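Local coordinates for protein pantothenate synthetase (Francisella tularensis subsp. tularensis, PDB 3N8H) that probably catalyses the ATP-dependent condensation of pantoate with beta-alanine to give pantothenate, by way of a pantoyl-adenylate intermediate, at residues S56-P61 and D99-G104; N75-D80 and D90-P95; L147-G150 and Q156-L159; S183-S188 and E200-I205; Q232-Q235 and R240-L243. One frame throughout, in Å; residues are numbered along the deposited sequence. Where two conformers were deposited one is given.

In the fold
Contacts 1, 2 and 3 all build on one six-stranded parallel sheet, whereas contacts 4 and 5 belong to the region of the small three-stranded antiparallel sheet. Contact 2 is nested inside the chain loop that contact 1 closes; their centres are 14 Å apart, and Ile57 and Phe93 pair by backbone hydrogen bonding on neighbouring strands. Contacts 3 and 4 do not touch, yet they hold two parts of one AMP, the ribose and the adenine, with contact centres 23 Å apart. Contact 5 lies 15 Å from contact 4 (centre to centre). Contacts 1 and 5, on opposite sides of the chain's centre, are about 16 Å apart between nearest atoms.

Contact 1: S56-P61 and D99-G104; sequences SIFVNP and DIYPDG
Ile100 lays its CG1 over one face of the Phe58 ring, 4.0 Å from the centroid of that ring and 15° off its normal, a CH-pi contact in which the two side chains run alongside one another, pointing opposite ways. Tyr101 addresses the same phenyl ring differently: its CE2 comes up at the edge, 4.1 Å from Phe58 CE1, near the plane of the Phe58 ring. Beyond it, the side chain of Asn60 crosses that of Tyr101 at about a right angle, although the amide and the phenol ring are almost coplanar, only 11° apart. The hydroxyl OH of Tyr101 donates to Asn60 OD1 at 2.6 Å, from a position tilted out of the carbonyl plane. Thr62 OG1 bonds to both Tyr101 OH and Asn60 ND2, which would help to hold the amide in this rotation, and Val134 of helix 127-142 packs on Phe58, Asn60 and Tyr101. This buried cluster joins the end of helix 97-100 to the loop after strand 52-57, at the C-terminal ends of the parallel strands of a Rossmann-like sheet, where such folds place their sites, here next to Gln63, predicted to bind pantoate and beta-alanine.

Contact 2: N75-D80 and D90-P95; sequences NQLQQD and DVLFNP
Leu77 sets both of its methyl groups against the side-chain oxygen of Asn94, reaching across from the first turn of a helix. CD2 of Leu77 lies 3.6 Å from Asn94 OD1, and CD1 of Leu77 is almost as near the same OD1, at 3.7 Å, so the fork of the leucine straddles the oxygen. The two side chains point at one another, and in each CG stands anti to the backbone N (chi1 178° in Leu77, 177° in Asn94), which extends both into the gap between helix and strand. The other end of the amide has a different task: Asn94 ND2 hydrogen-bonds to Ile57 O on the neighbouring strand, and this holds the amide while its oxygen faces the leucine. Helix 77-86 belongs to the crossover that links strand 52-57 to strand 91-93, adjacent parallel strands of the Rossmann-like sheet, and Leu77 is where its start meets the end of the second strand. Deeper in, Leu77 CD1 makes a looser apolar contact with Leu92 CD1 at 4.4 Å. Leu92 continues the seam with Ile81 and Leu84 of the same helix and with Ile57. Gln76 takes the N-cap position, its O accepting from Asp80 N at 3.0 Å. The carboxylate of Asp80 in turn accepts from two backbone amides, Ala34 N at OD2 and Leu35 N at OD1, both residues of the predicted ATP site.

Contact 3: L147-G150 and Q156-L159; sequences LYLG and QVML. With AMP (adenosine monophosphate), chain D; PRO (proline), chain C.
Val157 presses one methyl group into the end of the strand: its CG2 is 4.0 Å from Leu149 CB and 3.5 Å from Gly150 O. Leu149 CD1 also approaches Val157 CA at 4.1 Å. Val175 of the next strand continues this apolar packing, which seats helix 154-166 on strand 146-150 within a beta-alpha-beta unit. Toward the ligands the same two segments stand apart, and a water bridges them. It accepts from Gln156 NE2 at 2.9 Å, donates to Gly150 O at 3.0 Å, and hydrogen-bonds to both ribose hydroxyls of AMP. Gly150 N adds a fairly straight bond to AMP O3', at 2.9 Å and 162°, and a weak, bent one to O2'. The amide of Gln156 also borders the bound proline, while its OE1 bonds to a glycerol molecule; Gln156 is predicted to bind pantoate. Because one water joins Gly150 O and Gln156 NE2 to the ribose, strand, helix and nucleotide are coupled through it, and the glutamine that borders the proline is linked to AMP without touching its hydroxyls directly.

Contact 4: S183-S188 and E200-I205; sequences SGLPLS and EIANKI. With AMP (adenosine monophosphate), chain D.
Two torsions bring Ser183 and Asn203 together. In the serine, OG sits between the backbone N and the carbonyl carbon (chi1 65°), and in the asparagine CG is turned to lie beside its own N (chi1 -69°), which swings the amide off the helix toward the loop. Ser183 OG donates to Asn203 OD1 at 2.8 Å, but it comes from above the carbonyl plane, 36° out of it, rather than along a lone pair. The same OG accepts from Leu185 N at 3.3 Å, the weak bond of an ST turn, so one hydroxyl both shapes the loop and ties it to helix 196-210. Beside this polar link Leu185 sets its fork over Ala202: CD2 of Leu185 is 3.6 Å from Ala202 CB and CD1 of Leu185 4.0 Å from that CB. Tyr206 and Leu252 also touch Leu185, so the loop is bedded against both the helix and the antiparallel sheet. Farther along the loop, AMP N6 donates to Leu187 O at 2.7 Å in a nearly straight bond. Lys152 NZ donates to that oxygen as well. A carbonyl here can accept from the amino group of adenine but could not pair with a keto oxygen, a chemistry consistent with use of ATP.

Contact 5: Q232-Q235 and R240-L243; sequences QYIQ and RIFL
Ile234 and Leu243 face each other as a non-hydrogen-bonded pair in the beta hairpin of strands 230-237 and 240-247, part of a three-stranded antiparallel sheet. Ile234 CB lies 4.0 Å from Phe242 O, with Leu243 CB hardly farther. One bond out, CG1 of Ile234 comes to 3.7 Å from Phe242 O and also touches Ile241 CG2, at 3.9 Å, and Leu243 CB, so it fits between two residues of the partner strand. At the tip, CD1 of Ile234 still meets Ile241 CG2, 4.1 Å away, having been carried along the strand by CG1 standing anti to the backbone N (chi1 -171°). The next pair is the hydrogen-bonded one: Gln235 N donates to Phe242 O at 2.8 Å, and Phe242 N returns a nearly linear bond to Gln235 O at 2.7 Å. On the face carrying Gln235 and Phe242, the phenyl ring of Phe242 meets Tyr154 with the planes steeply inclined. Arg240, at the start of the second strand, reaches away to Asn255 and forms a salt bridge with Glu151. A classic beta bulge interrupts the pairing where Gln232 and Tyr233 lie opposite the single residue Ala244. Tyr233 leans over the partner strand, bringing its CE2 near Leu243 CA, and Glu120 takes up its hydroxyl. A water donates to Tyr233 OH at 3.1 Å and, with its other proton, to Leu243 O at 2.9 Å.

Contact 1: S56-P61 and D99-G104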
# COMPACT_ATOMS: atom_id res chain seq x y z
N SER A 56 -8.99 5.99 17.03
CA SER A 56 -9.59 6.59 15.84
C SER A 56 -11.05 6.13 15.74
O SER A 56 -11.42 5.07 16.23
CB SER A 56 -8.81 6.28 14.54
OG SER A 56 -8.71 4.88 14.23
N ILE A 57 -11.87 6.99 15.16
CA ILE A 57 -13.23 6.65 14.78
C ILE A 57 -13.39 7.15 13.36
O ILE A 57 -13.31 8.36 13.08
CB ILE A 57 -14.27 7.31 15.68
CG1 ILE A 57 -14.22 6.70 17.09
CG2 ILE A 57 -15.69 7.20 15.08
CD1 ILE A 57 -15.17 7.39 18.07
N PHE A 58 -13.59 6.20 12.46
CA PHE A 58 -13.71 6.49 11.05
C PHE A 58 -14.43 5.32 10.40
O PHE A 58 -13.90 4.20 10.34
CB PHE A 58 -12.33 6.71 10.38
CG PHE A 58 -12.41 7.01 8.88
CD1 PHE A 58 -11.86 6.13 7.94
CD2 PHE A 58 -13.06 8.16 8.42
CE1 PHE A 58 -11.94 6.40 6.56
CE2 PHE A 58 -13.15 8.44 7.06
CZ PHE A 58 -12.58 7.56 6.12
N VAL A 59 -15.67 5.59 9.97
CA VAL A 59 -16.43 4.62 9.22
C VAL A 59 -15.95 4.63 7.78
O VAL A 59 -16.35 5.46 6.95
CB VAL A 59 -17.95 4.90 9.26
CG1 VAL A 59 -18.68 3.72 8.65
CG2 VAL A 59 -18.47 5.13 10.71
N ASN A 60 -15.07 3.69 7.48
CA ASN A 60 -14.41 3.62 6.19
C ASN A 60 -15.29 3.09 5.06
O ASN A 60 -15.58 1.89 5.03
CB ASN A 60 -13.13 2.78 6.31
CG ASN A 60 -12.43 2.61 5.00
OD1 ASN A 60 -12.33 3.55 4.22
ND2 ASN A 60 -11.93 1.40 4.73
N PRO A 61 -15.70 3.96 4.12
CA PRO A 61 -16.63 3.55 3.07
C PRO A 61 -16.05 2.47 2.15
O PRO A 61 -16.81 1.69 1.59
CB PRO A 61 -16.84 4.81 2.22
CG PRO A 61 -16.18 5.92 2.96
CD PRO A 61 -15.26 5.37 3.98
N ASP A 99 -10.28 13.88 4.39
CA ASP A 99 -8.98 13.81 5.06
C ASP A 99 -8.23 12.53 4.63
O ASP A 99 -7.04 12.56 4.31
CB ASP A 99 -9.16 13.78 6.58
CG ASP A 99 -9.68 15.11 7.13
OD1 ASP A 99 -10.37 15.09 8.18
OD2 ASP A 99 -9.40 16.16 6.52
N ILE A 100 -8.95 11.42 4.62
CA ILE A 100 -8.30 10.12 4.43
C ILE A 100 -8.07 9.77 2.96
O ILE A 100 -7.05 9.17 2.60
CB ILE A 100 -9.09 8.98 5.15
CG1 ILE A 100 -9.13 9.25 6.66
CG2 ILE A 100 -8.42 7.62 4.90
CD1 ILE A 100 -7.75 9.41 7.30
N TYR A 101 -9.04 10.16 2.14
CA TYR A 101 -8.99 9.94 0.70
C TYR A 101 -9.12 11.26 -0.02
O TYR A 101 -10.18 11.56 -0.56
CB TYR A 101 -10.15 9.06 0.26
CG TYR A 101 -10.14 7.71 0.91
CD1 TYR A 101 -9.35 6.67 0.39
CD2 TYR A 101 -10.91 7.47 2.04
CE1 TYR A 101 -9.35 5.43 0.99
CE2 TYR A 101 -10.93 6.24 2.63
CZ TYR A 101 -10.16 5.23 2.12
OH TYR A 101 -10.20 4.00 2.74
N PRO A 102 -8.05 12.07 -0.02
CA PRO A 102 -8.08 13.39 -0.65
C PRO A 102 -8.54 13.35 -2.11
O PRO A 102 -9.23 14.26 -2.54
CB PRO A 102 -6.62 13.86 -0.55
CG PRO A 102 -5.81 12.62 -0.19
CD PRO A 102 -6.76 11.78 0.62
N ASP A 103 -8.17 12.29 -2.84
CA ASP A 103 -8.42 12.22 -4.28
C ASP A 103 -9.31 11.01 -4.61
O ASP A 103 -9.40 10.57 -5.75
CB ASP A 103 -7.10 12.10 -5.06
CG ASP A 103 -6.17 13.28 -4.81
OD1 ASP A 103 -6.62 14.42 -5.02
OD2 ASP A 103 -5.00 13.07 -4.39
N GLY A 104 -9.96 10.49 -3.58
CA GLY A 104 -10.77 9.28 -3.72
C GLY A 104 -9.94 8.03 -3.50
O GLY A 104 -8.79 8.10 -3.07

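Contact 2: N75-D80 and D90-P95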
# COMPACT_ATOMS: atom_id res chain seq x y z
N ASN A 75 -24.25 5.19 14.19
CA ASN A 75 -23.58 6.47 14.33
C ASN A 75 -24.01 7.13 15.64
O ASN A 75 -25.20 7.31 15.87
CB ASN A 75 -23.92 7.36 13.13
CG ASN A 75 -23.37 8.75 13.28
OD1 ASN A 75 -22.31 9.06 12.74
ND2 ASN A 75 -24.09 9.59 14.02
N GLN A 76 -23.04 7.47 16.50
CA GLN A 76 -23.31 8.08 17.82
C GLN A 76 -22.06 8.77 18.39
O GLN A 76 -21.53 8.39 19.45
CB GLN A 76 -23.81 7.00 18.80
CG GLN A 76 -22.97 5.74 18.76
CD GLN A 76 -23.28 4.78 19.88
OE1 GLN A 76 -22.46 4.57 20.78
NE2 GLN A 76 -24.45 4.16 19.82
N LEU A 77 -21.59 9.79 17.68
CA LEU A 77 -20.31 10.43 18.00
C LEU A 77 -20.30 11.04 19.41
O LEU A 77 -19.31 10.91 20.15
CB LEU A 77 -19.96 11.48 16.94
CG LEU A 77 -18.68 12.31 17.08
CD1 LEU A 77 -17.41 11.44 17.24
CD2 LEU A 77 -18.54 13.29 15.91
N GLN A 78 -21.40 11.67 19.81
CA GLN A 78 -21.41 12.30 21.14
C GLN A 78 -21.29 11.26 22.25
O GLN A 78 -20.55 11.45 23.22
CB GLN A 78 -22.63 13.20 21.34
CG GLN A 78 -22.64 14.45 20.46
CD GLN A 78 -21.27 15.13 20.36
OE1 GLN A 78 -20.75 15.65 21.35
NE2 GLN A 78 -20.69 15.14 19.15
N GLN A 79 -21.98 10.13 22.10
CA GLN A 79 -21.89 9.07 23.09
C GLN A 79 -20.47 8.48 23.10
O GLN A 79 -19.90 8.21 24.17
CB GLN A 79 -22.95 8.01 22.81
CG GLN A 79 -22.56 6.60 23.20
CD GLN A 79 -23.01 6.21 24.60
OE1 GLN A 79 -23.63 5.16 24.80
NE2 GLN A 79 -22.71 7.06 25.58
N ASP A 80 -19.89 8.30 21.91
CA ASP A 80 -18.53 7.78 21.77
C ASP A 80 -17.52 8.70 22.47
O ASP A 80 -16.61 8.25 23.19
CB ASP A 80 -18.17 7.65 20.28
CG ASP A 80 -18.96 6.54 19.56
OD1 ASP A 80 -19.62 5.69 20.23
OD2 ASP A 80 -18.89 6.52 18.31
N ASP A 90 -6.26 9.84 25.51
CA ASP A 90 -5.51 11.07 25.28
C ASP A 90 -5.94 11.77 23.99
O ASP A 90 -6.16 12.97 24.00
CB ASP A 90 -4.00 10.80 25.30
CG ASP A 90 -3.56 10.13 26.59
OD1 ASP A 90 -3.22 8.93 26.55
OD2 ASP A 90 -3.59 10.79 27.66
N VAL A 91 -6.07 11.02 22.89
CA VAL A 91 -6.43 11.64 21.61
C VAL A 91 -7.52 10.89 20.88
O VAL A 91 -7.41 9.68 20.68
CB VAL A 91 -5.22 11.73 20.63
CG1 VAL A 91 -5.63 12.48 19.37
CG2 VAL A 91 -4.03 12.40 21.29
N LEU A 92 -8.57 11.60 20.49
CA LEU A 92 -9.56 11.07 19.55
C LEU A 92 -9.21 11.59 18.16
O LEU A 92 -9.18 12.80 17.93
CB LEU A 92 -10.96 11.57 19.89
CG LEU A 92 -12.18 10.81 19.34
CD1 LEU A 92 -13.30 11.72 18.82
CD2 LEU A 92 -11.81 9.73 18.33
N PHE A 93 -8.97 10.67 17.24
CA PHE A 93 -8.75 11.04 15.85
C PHE A 93 -9.97 10.64 15.05
O PHE A 93 -10.22 9.45 14.82
CB PHE A 93 -7.52 10.34 15.29
CG PHE A 93 -7.26 10.66 13.85
CD1 PHE A 93 -7.34 11.96 13.39
CD2 PHE A 93 -6.93 9.65 12.96
CE1 PHE A 93 -7.09 12.25 12.06
CE2 PHE A 93 -6.68 9.94 11.63
CZ PHE A 93 -6.76 11.23 11.18
N ASN A 94 -10.71 11.64 14.60
CA ASN A 94 -12.01 11.45 13.98
C ASN A 94 -12.03 12.20 12.65
O ASN A 94 -12.60 13.31 12.56
CB ASN A 94 -13.07 12.01 14.93
CG ASN A 94 -14.46 11.93 14.37
OD1 ASN A 94 -15.27 12.85 14.56
ND2 ASN A 94 -14.75 10.83 13.68
N PRO A 95 -11.38 11.63 11.62
CA PRO A 95 -11.20 12.35 10.36
C PRO A 95 -12.40 12.16 9.44
O PRO A 95 -13.24 11.30 9.68
CB PRO A 95 -9.96 11.70 9.74
CG PRO A 95 -9.98 10.30 10.26
CD PRO A 95 -10.73 10.30 11.59

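Contact 3: L147-G150 and Q156-L159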
# COMPACT_ATOMS: atom_id res chain seq x y z
N LEU A 147 -0.30 -1.54 18.50
CA LEU A 147 -1.61 -1.59 17.85
C LEU A 147 -2.48 -2.67 18.51
O LEU A 147 -2.05 -3.80 18.64
CB LEU A 147 -1.47 -1.93 16.35
CG LEU A 147 -2.77 -2.02 15.54
CD1 LEU A 147 -3.54 -0.72 15.60
CD2 LEU A 147 -2.51 -2.45 14.05
N TYR A 148 -3.70 -2.31 18.89
CA TYR A 148 -4.61 -3.24 19.59
C TYR A 148 -5.78 -3.64 18.68
O TYR A 148 -6.48 -2.79 18.15
CB TYR A 148 -5.09 -2.62 20.94
CG TYR A 148 -3.88 -2.37 21.83
CD1 TYR A 148 -3.49 -3.30 22.77
CD2 TYR A 148 -3.09 -1.27 21.63
CE1 TYR A 148 -2.33 -3.12 23.53
CE2 TYR A 148 -1.95 -1.07 22.39
CZ TYR A 148 -1.57 -1.99 23.32
OH TYR A 148 -0.42 -1.76 24.07
N LEU A 149 -5.93 -4.96 18.50
CA LEU A 149 -6.92 -5.55 17.60
C LEU A 149 -7.67 -6.65 18.33
O LEU A 149 -7.10 -7.34 19.18
CB LEU A 149 -6.23 -6.15 16.36
CG LEU A 149 -5.41 -5.27 15.40
CD1 LEU A 149 -4.80 -6.12 14.29
CD2 LEU A 149 -6.27 -4.15 14.81
N GLY A 150 -8.95 -6.82 17.99
CA GLY A 150 -9.76 -7.87 18.59
C GLY A 150 -9.62 -9.18 17.81
O GLY A 150 -9.61 -9.21 16.58
N GLN A 156 -8.82 -10.37 9.63
CA GLN A 156 -8.34 -9.00 9.78
C GLN A 156 -7.00 -8.95 10.54
O GLN A 156 -6.05 -8.30 10.10
CB GLN A 156 -9.37 -8.16 10.55
CG GLN A 156 -8.89 -6.74 10.81
CD GLN A 156 -10.01 -5.80 11.10
OE1 GLN A 156 -10.67 -5.29 10.19
NE2 GLN A 156 -10.26 -5.56 12.38
N VAL A 157 -6.93 -9.60 11.70
CA VAL A 157 -5.67 -9.63 12.46
C VAL A 157 -4.50 -10.17 11.63
O VAL A 157 -3.44 -9.53 11.55
CB VAL A 157 -5.79 -10.47 13.75
CG1 VAL A 157 -4.41 -10.72 14.35
CG2 VAL A 157 -6.69 -9.79 14.76
N MSE A 158 -4.69 -11.34 11.02
CA MSE A 158 -3.65 -12.00 10.22
C MSE A 158 -3.21 -11.11 9.07
O MSE A 158 -2.02 -10.96 8.80
CB MSE A 158 -4.17 -13.33 9.67
CG MSE A 158 -4.58 -14.34 10.73
SE MSE A 158 -5.12 -16.06 9.96
CE MSE A 158 -3.52 -16.50 8.93
N LEU A 159 -4.18 -10.51 8.40
CA LEU A 159 -3.91 -9.62 7.30
C LEU A 159 -3.15 -8.37 7.77
O LEU A 159 -2.22 -7.91 7.10
CB LEU A 159 -5.22 -9.22 6.61
CG LEU A 159 -5.91 -10.31 5.81
CD1 LEU A 159 -7.22 -9.79 5.21
CD2 LEU A 159 -4.94 -10.80 4.71
P AMP D . -14.90 -2.26 14.54
O1P AMP D . -15.17 -0.91 15.19
O2P AMP D . -15.99 -3.28 14.64
O3P AMP D . -14.34 -2.14 13.17
O5' AMP D . -13.80 -2.91 15.53
C5' AMP D . -12.67 -2.18 16.01
C4' AMP D . -11.74 -3.10 16.77
O4' AMP D . -12.46 -3.65 17.93
C3' AMP D . -11.23 -4.31 15.96
O3' AMP D . -9.90 -4.64 16.37
C2' AMP D . -12.20 -5.41 16.39
O2' AMP D . -11.74 -6.74 16.20
C1' AMP D . -12.41 -5.06 17.86
N9 AMP D . -13.62 -5.67 18.41
C8 AMP D . -14.86 -5.60 17.87
N7 AMP D . -15.75 -6.32 18.62
C5 AMP D . -15.05 -6.88 19.65
C6 AMP D . -15.39 -7.75 20.79
N6 AMP D . -16.65 -8.17 20.96
N1 AMP D . -14.41 -8.12 21.64
C2 AMP D . -13.14 -7.70 21.43
N3 AMP D . -12.76 -6.90 20.41
C4 AMP D . -13.66 -6.46 19.50
N PRO C . -15.64 -4.30 11.48
CA PRO C . -15.20 -3.89 10.15
C PRO C . -16.39 -3.85 9.19
O PRO C . -17.48 -4.30 9.55
CB PRO C . -14.22 -5.00 9.76
CG PRO C . -13.65 -5.45 11.06
CD PRO C . -14.76 -5.33 12.07
O HOH W 1 -9.24 -6.97 14.67

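Contact 4: S183-S188 and E200-I205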
# COMPACT_ATOMS: atom_id res chain seq x y z
N SER A 183 -24.91 -14.75 27.05
CA SER A 183 -25.29 -15.88 26.20
C SER A 183 -24.10 -16.43 25.41
O SER A 183 -24.12 -17.56 24.97
CB SER A 183 -26.41 -15.47 25.22
OG SER A 183 -25.93 -14.49 24.30
N GLY A 184 -23.07 -15.60 25.24
CA GLY A 184 -21.94 -15.95 24.39
C GLY A 184 -21.86 -15.08 23.14
O GLY A 184 -20.81 -14.97 22.53
N LEU A 185 -22.98 -14.47 22.75
CA LEU A 185 -23.01 -13.53 21.63
C LEU A 185 -21.94 -12.44 21.75
O LEU A 185 -21.94 -11.66 22.71
CB LEU A 185 -24.41 -12.89 21.54
CG LEU A 185 -24.69 -11.84 20.46
CD1 LEU A 185 -24.61 -12.46 19.06
CD2 LEU A 185 -26.05 -11.20 20.71
N PRO A 186 -21.03 -12.37 20.77
CA PRO A 186 -19.99 -11.36 20.73
C PRO A 186 -20.59 -9.96 20.76
O PRO A 186 -21.62 -9.70 20.12
CB PRO A 186 -19.33 -11.56 19.36
CG PRO A 186 -19.68 -12.90 18.95
CD PRO A 186 -20.98 -13.25 19.58
N LEU A 187 -19.95 -9.05 21.47
CA LEU A 187 -20.31 -7.63 21.35
C LEU A 187 -19.89 -7.11 19.96
O LEU A 187 -18.81 -7.44 19.46
CB LEU A 187 -19.66 -6.83 22.47
CG LEU A 187 -20.18 -7.29 23.83
CD1 LEU A 187 -19.36 -6.66 24.93
CD2 LEU A 187 -21.67 -6.93 23.93
N SER A 188 -20.78 -6.34 19.33
CA SER A 188 -20.53 -5.78 18.00
C SER A 188 -21.38 -4.52 17.79
O SER A 188 -22.51 -4.48 18.27
CB SER A 188 -20.89 -6.81 16.93
OG SER A 188 -20.17 -6.58 15.74
N GLU A 200 -33.33 -11.93 20.72
CA GLU A 200 -33.68 -13.22 21.29
C GLU A 200 -33.29 -14.36 20.34
O GLU A 200 -32.92 -15.46 20.76
CB GLU A 200 -35.17 -13.29 21.64
CG GLU A 200 -36.11 -13.25 20.44
CD GLU A 200 -37.43 -13.98 20.68
OE1 GLU A 200 -38.49 -13.46 20.24
OE2 GLU A 200 -37.42 -15.07 21.30
N ILE A 201 -33.36 -14.09 19.05
CA ILE A 201 -32.85 -15.03 18.06
C ILE A 201 -31.34 -15.16 18.24
O ILE A 201 -30.80 -16.25 18.27
CB ILE A 201 -33.16 -14.55 16.66
CG1 ILE A 201 -34.69 -14.54 16.47
CG2 ILE A 201 -32.46 -15.43 15.62
CD1 ILE A 201 -35.11 -13.87 15.17
N ALA A 202 -30.65 -14.03 18.37
CA ALA A 202 -29.21 -14.08 18.54
C ALA A 202 -28.85 -14.96 19.74
O ALA A 202 -27.98 -15.82 19.64
CB ALA A 202 -28.63 -12.67 18.69
N ASN A 203 -29.54 -14.76 20.87
CA ASN A 203 -29.28 -15.56 22.08
C ASN A 203 -29.56 -17.06 21.89
O ASN A 203 -28.80 -17.90 22.38
CB ASN A 203 -30.05 -15.01 23.29
CG ASN A 203 -29.53 -13.65 23.77
OD1 ASN A 203 -28.35 -13.31 23.62
ND2 ASN A 203 -30.43 -12.86 24.36
N LYS A 204 -30.65 -17.39 21.20
CA LYS A 204 -30.93 -18.78 20.84
C LYS A 204 -29.82 -19.43 20.01
O LYS A 204 -29.47 -20.58 20.23
CB LYS A 204 -32.27 -18.91 20.10
CG LYS A 204 -33.49 -18.78 21.00
CD LYS A 204 -34.80 -18.93 20.21
CE LYS A 204 -35.00 -17.77 19.24
NZ LYS A 204 -36.37 -17.75 18.67
N ILE A 205 -29.28 -18.69 19.05
CA ILE A 205 -28.16 -19.19 18.27
C ILE A 205 -27.01 -19.61 19.21
O ILE A 205 -26.41 -20.67 19.03
CB ILE A 205 -27.64 -18.12 17.27
CG1 ILE A 205 -28.66 -17.88 16.15
CG2 ILE A 205 -26.27 -18.52 16.69
CD1 ILE A 205 -28.25 -16.76 15.19
P AMP D . -14.90 -2.26 14.54
O1P AMP D . -15.17 -0.91 15.19
O2P AMP D . -15.99 -3.28 14.64
O3P AMP D . -14.34 -2.14 13.17
O5' AMP D . -13.80 -2.91 15.53
C5' AMP D . -12.67 -2.18 16.01
C4' AMP D . -11.74 -3.10 16.77
O4' AMP D . -12.46 -3.65 17.93
C3' AMP D . -11.23 -4.31 15.96
O3' AMP D . -9.90 -4.64 16.37
C2' AMP D . -12.20 -5.41 16.39
O2' AMP D . -11.74 -6.74 16.20
C1' AMP D . -12.41 -5.06 17.86
N9 AMP D . -13.62 -5.67 18.41
C8 AMP D . -14.86 -5.60 17.87
N7 AMP D . -15.75 -6.32 18.62
C5 AMP D . -15.05 -6.88 19.65
C6 AMP D . -15.39 -7.75 20.79
N6 AMP D . -16.65 -8.17 20.96
N1 AMP D . -14.41 -8.12 21.64
C2 AMP D . -13.14 -7.70 21.43
N3 AMP D . -12.76 -6.90 20.41
C4 AMP D . -13.66 -6.46 19.50

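Contact 5: Q232-Q235 and R240-L243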
# COMPACT_ATOMS: atom_id res chain seq x y z
N GLN A 232 -24.64 -17.60 6.92
CA GLN A 232 -23.81 -17.35 5.74
C GLN A 232 -22.80 -18.48 5.53
O GLN A 232 -22.72 -19.08 4.45
CB GLN A 232 -23.06 -16.02 5.88
CG GLN A 232 -23.95 -14.79 5.83
CD GLN A 232 -23.91 -14.09 4.47
OE1 GLN A 232 -22.95 -13.37 4.17
NE2 GLN A 232 -24.96 -14.29 3.65
N TYR A 233 -22.01 -18.75 6.56
CA TYR A 233 -21.07 -19.86 6.51
C TYR A 233 -20.74 -20.30 7.91
O TYR A 233 -20.87 -19.55 8.88
CB TYR A 233 -19.80 -19.51 5.72
CG TYR A 233 -18.97 -18.40 6.33
CD1 TYR A 233 -19.07 -17.09 5.86
CD2 TYR A 233 -18.10 -18.66 7.39
CE1 TYR A 233 -18.31 -16.07 6.42
CE2 TYR A 233 -17.35 -17.65 7.95
CZ TYR A 233 -17.46 -16.36 7.46
OH TYR A 233 -16.70 -15.35 8.03
N ILE A 234 -20.35 -21.56 8.03
CA ILE A 234 -19.74 -22.06 9.25
C ILE A 234 -18.66 -23.05 8.83
O ILE A 234 -18.89 -23.91 7.97
CB ILE A 234 -20.76 -22.70 10.23
CG1 ILE A 234 -20.09 -23.01 11.58
CG2 ILE A 234 -21.42 -23.96 9.62
CD1 ILE A 234 -21.11 -23.28 12.70
N GLN A 235 -17.47 -22.88 9.39
CA GLN A 235 -16.34 -23.70 8.97
C GLN A 235 -15.34 -23.91 10.10
O GLN A 235 -15.19 -23.06 10.99
CB GLN A 235 -15.60 -23.03 7.81
CG GLN A 235 -16.40 -22.99 6.51
CD GLN A 235 -15.54 -23.26 5.29
OE1 GLN A 235 -14.31 -23.33 5.37
NE2 GLN A 235 -16.19 -23.41 4.15
N ARG A 240 -10.24 -23.89 15.05
CA ARG A 240 -11.25 -22.89 15.37
C ARG A 240 -12.48 -23.10 14.53
O ARG A 240 -12.42 -23.66 13.44
CB ARG A 240 -10.70 -21.47 15.14
CG ARG A 240 -9.38 -21.21 15.85
CD ARG A 240 -8.92 -19.77 15.72
NE ARG A 240 -9.75 -18.88 16.52
CZ ARG A 240 -9.53 -18.59 17.79
NH1 ARG A 240 -8.49 -19.11 18.44
NH2 ARG A 240 -10.34 -17.78 18.42
N ILE A 241 -13.62 -22.69 15.07
CA ILE A 241 -14.83 -22.53 14.29
C ILE A 241 -14.98 -21.06 13.88
O ILE A 241 -14.87 -20.16 14.72
CB ILE A 241 -16.07 -22.91 15.10
CG1 ILE A 241 -15.97 -24.35 15.60
CG2 ILE A 241 -17.34 -22.69 14.28
CD1 ILE A 241 -15.85 -25.39 14.49
N PHE A 242 -15.24 -20.85 12.59
CA PHE A 242 -15.58 -19.55 12.02
C PHE A 242 -17.02 -19.56 11.50
O PHE A 242 -17.44 -20.49 10.82
CB PHE A 242 -14.66 -19.23 10.84
CG PHE A 242 -13.25 -18.92 11.25
CD1 PHE A 242 -12.77 -17.62 11.22
CD2 PHE A 242 -12.42 -19.94 11.69
CE1 PHE A 242 -11.47 -17.35 11.60
CE2 PHE A 242 -11.11 -19.68 12.06
CZ PHE A 242 -10.64 -18.37 12.02
N LEU A 243 -17.77 -18.51 11.80
CA LEU A 243 -19.12 -18.38 11.25
C LEU A 243 -19.53 -16.93 11.06
O LEU A 243 -18.91 -16.00 11.61
CB LEU A 243 -20.17 -19.11 12.10
CG LEU A 243 -20.61 -18.44 13.40
CD1 LEU A 243 -22.05 -18.81 13.66
CD2 LEU A 243 -19.73 -18.92 14.53
O HOH W 2 -16.08 -15.38 11.06